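Uncharacterized protein (PDB 4XG0) probably acts as a kinase of the DUF1537 family, phosphorylating acid sugars in a catabolic pathway, though its own substrate is not established. Local coordinates at residues Gly103-Leu115 / Gly231-Ala243. Residues are numbered along the deposited sequence; the frame is centred on the assembly and turned at random.
Sequences GVQRLYKKVDSTL and GQRAVPVGSGGLA
Lys-109 O is gripped twice from strand 234-238, by Gly-238 N at 2.9 Å and by a CA-H...O contact from Val-237 CA at 3.3 Å. Strands 106-110 and 234-238 are neighbours inside the parallel sheet of the sugar-binding N-terminal domain. Lys-109 N donates to Pro-236 O at 2.9 Å, and Val-111 N continues the pattern to Gly-238 O at 2.8 Å. Pro-236 has no N-H to offer, and its CD sits 3.2 Å from Leu-107 O, a buried carbonyl without a hydrogen-bond partner. One step back a water repairs the pairing, accepting from Leu-107 N and donating to Gln-232 O and Ala-234 O. There the Arg-106 guanidinium lies flat over the Gly-231–Gln-232 peptide, while NH1 bonds Gln-105 O. With CG anti to the backbone N (chi1 166°), the Tyr-108 phenol reaches the start of helix 240-252. Its OH makes an unusually short bond, 2.5 Å, to Ser-239 O, and CE2 packs 3.8 Å from Ala-243 CB. Ser-239 caps that helix: its OG accepts from Gly-241 N and also bonds Pro-140 O. The Lys-110 chain, bent at chi2 (68°), brings NZ to Val-111 O and a bound citrate, probably from the crystallisation liquor. Because Lys-110, Ser-113 and Asp-112 all bind this citrate, the carboxyl end of strand 106-110 is consistent with a pocket for an anionic acid-sugar substrate.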
ATOM      1  N   GLY A 103       9.013 -18.274   8.574  1.00 47.90           N
ATOM      2  CA  GLY A 103       8.639 -18.086   7.184  1.00 48.36           C
ATOM      3  C   GLY A 103       8.322 -16.658   6.758  1.00 35.02           C
ATOM      4  O   GLY A 103       8.015 -16.432   5.595  1.00 38.23           O
ATOM      5  N   VAL A 104       8.382 -15.701   7.687  1.00 33.71           N
ATOM      6  CA  VAL A 104       8.153 -14.302   7.368  1.00 36.57           C
ATOM      7  C   VAL A 104       9.123 -13.829   6.303  1.00 34.23           C
ATOM      8  O   VAL A 104      10.308 -14.171   6.332  1.00 31.35           O
ATOM      9  CB  VAL A 104       8.281 -13.421   8.620  1.00 42.23           C
ATOM     10  CG1 VAL A 104       8.275 -11.982   8.250  1.00 43.25           C
ATOM     11  CG2 VAL A 104       7.142 -13.718   9.579  1.00 45.57           C
ATOM     12  N   GLN A 105       8.608 -13.090   5.330  1.00 28.10           N
ATOM     13  CA  GLN A 105       9.411 -12.624   4.195  1.00 33.19           C
ATOM     14  C   GLN A 105       9.532 -11.104   4.085  1.00 29.97           C
ATOM     15  O   GLN A 105      10.300 -10.604   3.255  1.00 27.20           O
ATOM     16  CB  GLN A 105       8.822 -13.129   2.892  1.00 38.56           C
ATOM     17  CG  GLN A 105       8.740 -14.624   2.790  1.00 48.53           C
ATOM     18  CD  GLN A 105       8.014 -15.037   1.540  1.00 52.28           C
ATOM     19  OE1 GLN A 105       8.453 -14.735   0.427  1.00 59.43           O
ATOM     20  NE2 GLN A 105       6.877 -15.695   1.710  1.00 48.48           N
ATOM     21  N   ARG A 106       8.750 -10.381   4.877  1.00 29.08           N
ATOM     22  CA  ARG A 106       8.951  -8.939   5.012  1.00 29.17           C
ATOM     23  C   ARG A 106       9.016  -8.585   6.493  1.00 30.79           C
ATOM     24  O   ARG A 106       8.224  -9.081   7.287  1.00 27.26           O
ATOM     25  CB  ARG A 106       7.805  -8.172   4.311  1.00 22.13           C
ATOM     26  CG  ARG A 106       7.779  -8.425   2.798  1.00 25.56           C
ATOM     27  CD  ARG A 106       8.976  -7.810   2.077  1.00 33.57           C
ATOM     28  NE  ARG A 106       8.849  -7.857   0.621  1.00 27.18           N
ATOM     29  CZ  ARG A 106       9.091  -8.923  -0.141  1.00 30.89           C
ATOM     30  NH1 ARG A 106       9.500 -10.075   0.390  1.00 32.38           N
ATOM     31  NH2 ARG A 106       8.947  -8.834  -1.458  1.00 34.80           N
ATOM     32  N   LEU A 107       9.954  -7.721   6.853  1.00 24.14           N
ATOM     33  CA  LEU A 107      10.116  -7.269   8.230  1.00 22.50           C
ATOM     34  C   LEU A 107       9.974  -5.751   8.364  1.00 22.31           C
ATOM     35  O   LEU A 107      10.641  -5.011   7.632  1.00 26.10           O
ATOM     36  CB  LEU A 107      11.511  -7.615   8.732  1.00 22.82           C
ATOM     37  CG  LEU A 107      11.777  -7.342  10.201  1.00 23.63           C
ATOM     38  CD1 LEU A 107      10.966  -8.295  11.018  1.00 28.00           C
ATOM     39  CD2 LEU A 107      13.276  -7.482  10.557  1.00 32.49           C
ATOM     40  N   TYR A 108       9.146  -5.295   9.312  1.00 23.33           N
ATOM     41  CA  TYR A 108       9.012  -3.869   9.615  1.00 18.95           C
ATOM     42  C   TYR A 108       9.377  -3.679  11.081  1.00 22.18           C
ATOM     43  O   TYR A 108       8.802  -4.320  11.967  1.00 23.48           O
ATOM     44  CB  TYR A 108       7.579  -3.421   9.332  1.00 19.59           C
ATOM     45  CG  TYR A 108       7.055  -2.084   9.852  1.00 21.74           C
ATOM     46  CD1 TYR A 108       7.861  -0.993  10.117  1.00 31.63           C
ATOM     47  CD2 TYR A 108       5.681  -1.940  10.044  1.00 28.78           C
ATOM     48  CE1 TYR A 108       7.290   0.232  10.576  1.00 24.47           C
ATOM     49  CE2 TYR A 108       5.138  -0.771  10.491  1.00 36.31           C
ATOM     50  CZ  TYR A 108       5.947   0.311  10.754  1.00 23.59           C
ATOM     51  OH  TYR A 108       5.328   1.468  11.191  1.00 39.35           O
ATOM     52  N   LYS A 109      10.364  -2.830  11.344  1.00 20.70           N
ATOM     53  CA  LYS A 109      10.703  -2.504  12.715  1.00 18.68           C
ATOM     54  C   LYS A 109      10.088  -1.161  13.106  1.00 21.70           C
ATOM     55  O   LYS A 109      10.376  -0.128  12.496  1.00 20.62           O
ATOM     56  CB  LYS A 109      12.229  -2.422  12.929  1.00 20.76           C
ATOM     57  CG  LYS A 109      12.587  -2.288  14.365  1.00 20.97           C
ATOM     58  CD  LYS A 109      14.106  -2.243  14.602  1.00 30.00           C
ATOM     59  CE  LYS A 109      14.481  -2.440  16.094  1.00 24.39           C
ATOM     60  NZ  LYS A 109      14.131  -1.281  16.965  1.00 27.69           N
ATOM     61  N   LYS A 110       9.204  -1.196  14.099  1.00 20.35           N
ATOM     62  CA  LYS A 110       8.427  -0.046  14.539  1.00 19.23           C
ATOM     63  C   LYS A 110       9.073   0.580  15.767  1.00 21.07           C
ATOM     64  O   LYS A 110       9.229  -0.069  16.816  1.00 23.52           O
ATOM     65  CB  LYS A 110       6.960  -0.437  14.835  1.00 22.93           C
ATOM     66  CG  LYS A 110       6.191   0.512  15.779  1.00 22.78           C
ATOM     67  CD  LYS A 110       5.937   1.895  15.125  1.00 22.49           C
ATOM     68  CE  LYS A 110       5.080   2.782  16.018  1.00 20.44           C
ATOM     69  NZ  LYS A 110       5.781   3.202  17.234  1.00 22.37           N
ATOM     70  N   VAL A 111       9.488   1.840  15.587  1.00 22.79           N
ATOM     71  CA  VAL A 111      10.168   2.616  16.607  1.00 21.51           C
ATOM     72  C   VAL A 111       9.408   3.910  16.938  1.00 21.79           C
ATOM     73  O   VAL A 111       8.409   4.238  16.296  1.00 23.59           O
ATOM     74  CB  VAL A 111      11.619   2.950  16.156  1.00 22.77           C
ATOM     75  CG1 VAL A 111      12.429   1.667  15.984  1.00 25.10           C
ATOM     76  CG2 VAL A 111      11.588   3.710  14.866  1.00 22.08           C
ATOM     77  N   ASP A 112       9.842   4.586  18.007  1.00 22.12           N
ATOM     78  CA  ASP A 112       9.358   5.918  18.350  1.00 22.71           C
ATOM     79  C   ASP A 112       9.720   6.864  17.209  1.00 24.66           C
ATOM     80  O   ASP A 112      10.870   6.857  16.711  1.00 23.58           O
ATOM     81  CB  ASP A 112      10.047   6.371  19.663  1.00 27.28           C
ATOM     82  CG  ASP A 112       9.540   7.727  20.208  1.00 24.04           C
ATOM     83  OD1 ASP A 112       8.312   8.005  20.212  1.00 26.54           O
ATOM     84  OD2 ASP A 112      10.417   8.499  20.719  1.00 26.48           O
ATOM     85  N   SER A 113       8.761   7.697  16.833  1.00 24.46           N
ATOM     86  CA  SER A 113       9.026   8.779  15.885  1.00 20.24           C
ATOM     87  C   SER A 113      10.080   9.713  16.413  1.00 21.91           C
ATOM     88  O   SER A 113      10.775  10.336  15.617  1.00 25.33           O
ATOM     89  CB  SER A 113       7.777   9.597  15.552  1.00 21.90           C
ATOM     90  OG  SER A 113       7.241  10.221  16.690  1.00 24.85           O
ATOM     91  N   THR A 114      10.154   9.852  17.741  1.00 20.61           N
ATOM     92  CA  THR A 114      11.135  10.751  18.328  1.00 22.47           C
ATOM     93  C   THR A 114      12.387  10.067  18.868  1.00 24.79           C
ATOM     94  O   THR A 114      13.102  10.650  19.695  1.00 28.77           O
ATOM     95  CB  THR A 114      10.498  11.690  19.385  1.00 24.56           C
ATOM     96  OG1 THR A 114       9.667  10.950  20.288  1.00 28.72           O
ATOM     97  CG2 THR A 114       9.686  12.790  18.700  1.00 26.24           C
ATOM     98  N   LEU A 115      12.688   8.868  18.366  1.00 23.33           N
ATOM     99  CA  LEU A 115      13.996   8.216  18.573  1.00 25.38           C
ATOM    100  C   LEU A 115      14.299   7.685  19.973  1.00 25.48           C
ATOM    101  O   LEU A 115      15.429   7.290  20.208  1.00 30.65           O
ATOM    102  CB  LEU A 115      15.148   9.173  18.216  1.00 23.26           C
ATOM    103  CG  LEU A 115      14.974   9.972  16.938  1.00 23.33           C
ATOM    104  CD1 LEU A 115      16.205  10.843  16.684  1.00 27.76           C
ATOM    105  CD2 LEU A 115      14.714   9.068  15.726  1.00 21.08           C
ATOM    106  N   GLY A 231      12.201  -5.304  -2.152  1.00 28.63           N
ATOM    107  CA  GLY A 231      11.802  -6.653  -1.768  1.00 35.06           C
ATOM    108  C   GLY A 231      12.266  -7.112  -0.393  1.00 30.49           C
ATOM    109  O   GLY A 231      12.374  -6.332   0.537  1.00 30.70           O
ATOM    110  N   GLN A 232      12.564  -8.399  -0.281  1.00 35.84           N
ATOM    111  CA  GLN A 232      12.782  -9.036   1.013  1.00 32.86           C
ATOM    112  C   GLN A 232      13.938  -8.430   1.815  1.00 31.39           C
ATOM    113  O   GLN A 232      13.859  -8.321   3.038  1.00 41.22           O
ATOM    114  CB  GLN A 232      13.025 -10.544   0.826  1.00 40.88           C
ATOM    115  CG  GLN A 232      13.406 -11.228   2.121  1.00 43.85           C
ATOM    116  CD  GLN A 232      13.353 -12.735   2.048  1.00 57.21           C
ATOM    117  OE1 GLN A 232      12.973 -13.315   1.027  1.00 61.57           O
ATOM    118  NE2 GLN A 232      13.716 -13.382   3.147  1.00 58.05           N
ATOM    119  N   ARG A 233      14.994  -8.013   1.126  1.00 33.29           N
ATOM    120  CA  ARG A 233      16.195  -7.516   1.798  1.00 34.89           C
ATOM    121  C   ARG A 233      15.976  -6.181   2.509  1.00 31.81           C
ATOM    122  O   ARG A 233      16.745  -5.825   3.405  1.00 38.05           O
ATOM    123  CB  ARG A 233      17.354  -7.392   0.795  1.00 42.02           C
ATOM    124  CG  ARG A 233      17.224  -6.233  -0.182  1.00 42.19           C
ATOM    125  CD  ARG A 233      18.353  -6.184  -1.231  1.00 42.79           C
ATOM    126  NE  ARG A 233      19.687  -6.048  -0.647  1.00 56.71           N
ATOM    127  CZ  ARG A 233      20.681  -5.326  -1.171  1.00 53.18           C
ATOM    128  NH1 ARG A 233      20.511  -4.650  -2.299  1.00 56.56           N
ATOM    129  NH2 ARG A 233      21.856  -5.272  -0.561  1.00 52.31           N
ATOM    130  N   ALA A 234      14.945  -5.443   2.108  1.00 31.48           N
ATOM    131  CA  ALA A 234      14.733  -4.096   2.637  1.00 25.30           C
ATOM    132  C   ALA A 234      13.950  -4.118   3.931  1.00 33.77           C
ATOM    133  O   ALA A 234      12.754  -4.436   3.932  1.00 32.46           O
ATOM    134  CB  ALA A 234      14.020  -3.244   1.631  1.00 24.10           C
ATOM    135  N   VAL A 235      14.609  -3.708   5.010  1.00 32.52           N
ATOM    136  CA  VAL A 235      14.012  -3.691   6.331  1.00 31.88           C
ATOM    137  C   VAL A 235      13.644  -2.266   6.752  1.00 31.20           C
ATOM    138  O   VAL A 235      14.483  -1.530   7.298  1.00 27.24           O
ATOM    139  CB  VAL A 235      14.965  -4.251   7.404  1.00 28.07           C
ATOM    140  CG1 VAL A 235      14.286  -4.191   8.763  1.00 30.21           C
ATOM    141  CG2 VAL A 235      15.414  -5.704   7.085  1.00 31.53           C
ATOM    142  N   PRO A 236      12.406  -1.855   6.490  1.00 28.08           N
ATOM    143  CA  PRO A 236      12.033  -0.533   6.980  1.00 25.46           C
ATOM    144  C   PRO A 236      12.054  -0.434   8.498  1.00 25.08           C
ATOM    145  O   PRO A 236      11.629  -1.331   9.220  1.00 24.46           O
ATOM    146  CB  PRO A 236      10.628  -0.343   6.448  1.00 22.21           C
ATOM    147  CG  PRO A 236      10.125  -1.707   6.171  1.00 24.73           C
ATOM    148  CD  PRO A 236      11.288  -2.524   5.795  1.00 23.83           C
ATOM    149  N   VAL A 237      12.547   0.706   8.958  1.00 21.48           N
ATOM    150  CA  VAL A 237      12.581   1.057  10.371  1.00 20.72           C
ATOM    151  C   VAL A 237      11.894   2.389  10.479  1.00 19.55           C
ATOM    152  O   VAL A 237      12.414   3.417  10.007  1.00 21.27           O
ATOM    153  CB  VAL A 237      13.995   1.210  10.888  1.00 21.86           C
ATOM    154  CG1 VAL A 237      13.997   1.558  12.393  1.00 25.13           C
ATOM    155  CG2 VAL A 237      14.833  -0.035  10.598  1.00 23.50           C
ATOM    156  N   GLY A 238      10.710   2.394  11.074  1.00 21.37           N
ATOM    157  CA  GLY A 238       9.911   3.601  11.065  1.00 27.74           C
ATOM    158  C   GLY A 238       8.942   3.654  12.217  1.00 19.34           C
ATOM    159  O   GLY A 238       8.874   2.736  13.029  1.00 21.05           O
ATOM    160  N   SER A 239       8.217   4.747  12.303  1.00 21.13           N
ATOM    161  CA  SER A 239       7.197   4.875  13.313  1.00 21.80           C
ATOM    162  C   SER A 239       5.872   4.533  12.686  1.00 19.06           C
ATOM    163  O   SER A 239       5.783   3.851  11.644  1.00 18.92           O
ATOM    164  CB  SER A 239       7.151   6.297  13.831  1.00 19.72           C
ATOM    165  OG  SER A 239       6.749   7.183  12.796  1.00 20.64           O
ATOM    166  N   GLY A 240       4.822   5.119  13.230  1.00 23.61           N
ATOM    167  CA  GLY A 240       3.516   4.922  12.619  1.00 20.69           C
ATOM    168  C   GLY A 240       3.358   5.517  11.233  1.00 18.84           C
ATOM    169  O   GLY A 240       2.464   5.127  10.487  1.00 23.76           O
ATOM    170  N   GLY A 241       4.262   6.405  10.843  1.00 21.99           N
ATOM    171  CA  GLY A 241       4.122   7.054   9.560  1.00 17.57           C
ATOM    172  C   GLY A 241       4.283   6.107   8.405  1.00 15.49           C
ATOM    173  O   GLY A 241       3.654   6.258   7.395  1.00 18.82           O
ATOM    174  N   LEU A 242       5.131   5.094   8.591  1.00 18.30           N
ATOM    175  CA  LEU A 242       5.449   4.154   7.525  1.00 16.99           C
ATOM    176  C   LEU A 242       4.481   2.965   7.470  1.00 18.90           C
ATOM    177  O   LEU A 242       4.433   2.234   6.479  1.00 18.61           O
ATOM    178  CB  LEU A 242       6.853   3.633   7.684  1.00 20.01           C
ATOM    179  CG  LEU A 242       7.795   4.219   6.640  1.00 19.21           C
ATOM    180  CD1 LEU A 242       9.208   3.817   6.956  1.00 23.96           C
ATOM    181  CD2 LEU A 242       7.495   3.842   5.227  1.00 19.56           C
ATOM    182  N   ALA A 243       3.693   2.788   8.517  1.00 19.14           N
ATOM    183  CA  ALA A 243       2.861   1.579   8.636  1.00 24.34           C
ATOM    184  C   ALA A 243       1.852   1.349   7.529  1.00 21.01           C
ATOM    185  O   ALA A 243       1.902   0.327   6.831  1.00 16.92           O
ATOM    186  CB  ALA A 243       2.195   1.525  10.009  1.00 20.60           C
TER
HETATM  187  O   HOH W   1      11.671  -7.023   4.549  1.00 28.67           O